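Ferredoxin--NADP reductase, apicoplast (Plasmodium falciparum, PDB 3JQQ) transfers electrons between ferredoxin and NADP(H) through a bound FAD, and may thereby serve the last step of isoprenoid precursor synthesis in the apicoplast. Local coordinates at residues V27-P32 with N219-L224. The protein carries 1 engineered substitution. Residues are numbered along the deposited sequence; the frame is centred on the assembly and turned at random.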
loop_
_atom_site.group_PDB
_atom_site.type_symbol
_atom_site.label_atom_id
_atom_site.label_comp_id
_atom_site.label_asym_id
_atom_site.label_seq_id
_atom_site.Cartn_x
_atom_site.Cartn_y
_atom_site.Cartn_z
ATOM N N VAL B 27 -11.755 16.098 -1.281
ATOM C CA VAL B 27 -10.627 16.961 -0.962
ATOM C C VAL B 27 -10.791 18.349 -1.568
ATOM O O VAL B 27 -11.673 18.585 -2.394
ATOM C CB VAL B 27 -9.284 16.359 -1.420
ATOM C CG1 VAL B 27 -8.951 15.116 -0.604
ATOM C CG2 VAL B 27 -9.320 16.045 -2.907
ATOM N N ARG B 28 -9.923 19.259 -1.147
ATOM C CA ARG B 28 -9.960 20.628 -1.618
ATOM C C ARG B 28 -8.713 20.909 -2.460
ATOM O O ARG B 28 -7.738 20.162 -2.389
ATOM C CB ARG B 28 -10.124 21.577 -0.427
ATOM C CG ARG B 28 -11.481 21.383 0.259
ATOM C CD ARG B 28 -11.506 21.820 1.716
ATOM N NE ARG B 28 -10.637 21.008 2.564
ATOM C CZ ARG B 28 -10.872 19.740 2.894
ATOM N NH1 ARG B 28 -11.954 19.116 2.440
ATOM N NH2 ARG B 28 -10.017 19.092 3.672
ATOM N N PRO B 29 -8.753 21.975 -3.275
ATOM C CA PRO B 29 -7.802 22.224 -4.366
ATOM C C PRO B 29 -6.317 22.009 -4.057
ATOM O O PRO B 29 -5.588 21.506 -4.913
ATOM C CB PRO B 29 -8.067 23.688 -4.725
ATOM C CG PRO B 29 -9.508 23.877 -4.413
ATOM C CD PRO B 29 -9.772 23.038 -3.187
ATOM N N ASN B 30 -5.864 22.393 -2.868
ATOM C CA ASN B 30 -4.448 22.252 -2.533
ATOM C C ASN B 30 -4.015 20.807 -2.269
ATOM O O ASN B 30 -2.848 20.547 -1.981
ATOM C CB ASN B 30 -4.070 23.152 -1.350
ATOM C CG ASN B 30 -4.026 24.624 -1.726
ATOM O OD1 ASN B 30 -4.269 25.497 -0.890
ATOM N ND2 ASN B 30 -3.719 24.906 -2.989
ATOM N N SER B 31 -4.955 19.871 -2.367
ATOM C CA SER B 31 -4.644 18.456 -2.182
ATOM C C SER B 31 -4.077 17.858 -3.466
ATOM O O SER B 31 -4.546 18.175 -4.557
ATOM C CB SER B 31 -5.890 17.679 -1.749
ATOM O OG SER B 31 -5.581 16.318 -1.486
ATOM N N PRO B 32 -3.053 17.000 -3.339
ATOM C CA PRO B 32 -2.501 16.282 -4.485
ATOM C C PRO B 32 -3.291 15.012 -4.764
ATOM O O PRO B 32 -3.028 14.312 -5.742
ATOM C CB PRO B 32 -1.087 15.928 -4.023
ATOM C CG PRO B 32 -1.210 15.794 -2.545
ATOM C CD PRO B 32 -2.258 16.790 -2.116
ATOM N N ASN B 219 -1.964 17.461 3.802
ATOM C CA ASN B 219 -2.157 18.841 4.229
ATOM C C ASN B 219 -3.616 19.082 4.617
ATOM O O ASN B 219 -4.424 18.154 4.607
ATOM C CB ASN B 219 -1.713 19.817 3.134
ATOM C CG ASN B 219 -2.487 19.637 1.842
ATOM O OD1 ASN B 219 -3.508 18.955 1.812
ATOM N ND2 ASN B 219 -2.003 20.248 0.768
ATOM N N GLU B 220 -3.953 20.324 4.960
ATOM C CA GLU B 220 -5.316 20.666 5.373
ATOM C C GLU B 220 -6.372 20.297 4.327
ATOM O O GLU B 220 -7.465 19.843 4.669
ATOM C CB GLU B 220 -5.426 22.159 5.703
ATOM C CG GLU B 220 -4.540 22.633 6.850
ATOM C CD GLU B 220 -3.139 23.014 6.400
ATOM O OE1 GLU B 220 -2.719 22.573 5.306
ATOM O OE2 GLU B 220 -2.457 23.755 7.145
ATOM N N ASP B 221 -6.049 20.506 3.055
ATOM C CA ASP B 221 -6.998 20.237 1.979
ATOM C C ASP B 221 -7.175 18.743 1.725
ATOM O O ASP B 221 -8.010 18.340 0.918
ATOM C CB ASP B 221 -6.574 20.946 0.691
ATOM C CG ASP B 221 -6.915 22.428 0.696
ATOM O OD1 ASP B 221 -7.171 22.985 1.786
ATOM O OD2 ASP B 221 -6.923 23.035 -0.396
ATOM N N SER B 222 -6.387 17.927 2.421
ATOM C CA SER B 222 -6.443 16.480 2.242
ATOM C C SER B 222 -7.240 15.784 3.342
ATOM O O SER B 222 -7.435 14.574 3.296
ATOM C CB SER B 222 -5.032 15.892 2.150
ATOM O OG SER B 222 -4.340 16.403 1.022
ATOM N N ILE B 223 -7.700 16.553 4.326
ATOM C CA ILE B 223 -8.539 15.998 5.381
ATOM C C ILE B 223 -9.858 15.514 4.794
ATOM O O ILE B 223 -10.625 16.296 4.226
ATOM C CB ILE B 223 -8.832 17.026 6.490
ATOM C CG1 ILE B 223 -7.529 17.545 7.096
ATOM C CG2 ILE B 223 -9.717 16.413 7.565
ATOM C CD1 ILE B 223 -7.721 18.732 8.007
ATOM N N LEU B 224 -10.114 14.226 4.915
ATOM C CA LEU B 224 -11.359 13.654 4.439
ATOM C C LEU B 224 -12.452 13.865 5.483
ATOM O O LEU B 224 -12.218 13.697 6.679
ATOM C CB LEU B 224 -11.168 12.170 4.127
ATOM C CG LEU B 224 -10.012 11.923 3.151
ATOM C CD1 LEU B 224 -9.814 10.440 2.880
ATOM C CD2 LEU B 224 -10.237 12.686 1.853
HETATM O O HOH W 1 -9.103 22.729 3.533
HETATM O O HOH W 2 -7.156 25.634 -1.182
#
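A bend at the third torsion of Arg28 (chi3 -65°) turns its guanidinium edge toward the carbonyls of Glu220 and Ile223, beside the 3-10 segment 220-222, while the CG of Asp221, anti to its carbonyl carbon (chi1 -78°), carries the carboxylate to the type I turn Arg28-Ser31. Arg28 thus grips main chain: NH2 gives one hydrogen to Glu220 O at 2.8 Å and the other to Ile223 O at 2.9 Å, both carbonyls lying in the guanidinium plane, which fixes the group's rotation. Over one face sits Asp221 O, which accepts a nearly straight bond from Arg28 N (3.0 Å). In return, Asp221 OD2 takes the Asn30 N-H on its anti lone pair at 2.8 Å. Asn219 completes the clasp, its ND2 donating to Asn30 O from above the carbonyl plane (2.9 Å). Asn219 OD1 receives the hydroxyl of Ser222, which in turn accepts a hydrogen bond from Ser31 OG at 2.8 Å. Beside this polar network, Val27 CG1 meets Leu224 CD2 at 3.7 Å, and both side chains pack on Val35 of strand 35-41. The loop between two strands of the FAD-binding barrel is thereby tied to the loop leaving strand 211-217 of the NADP-binding domain. Arg28 NE and Asp221 OD1, 4.1 Å apart, form no salt bridge; each residue instead bonds main chain of the opposite loop, and their charges probably add a secondary attraction.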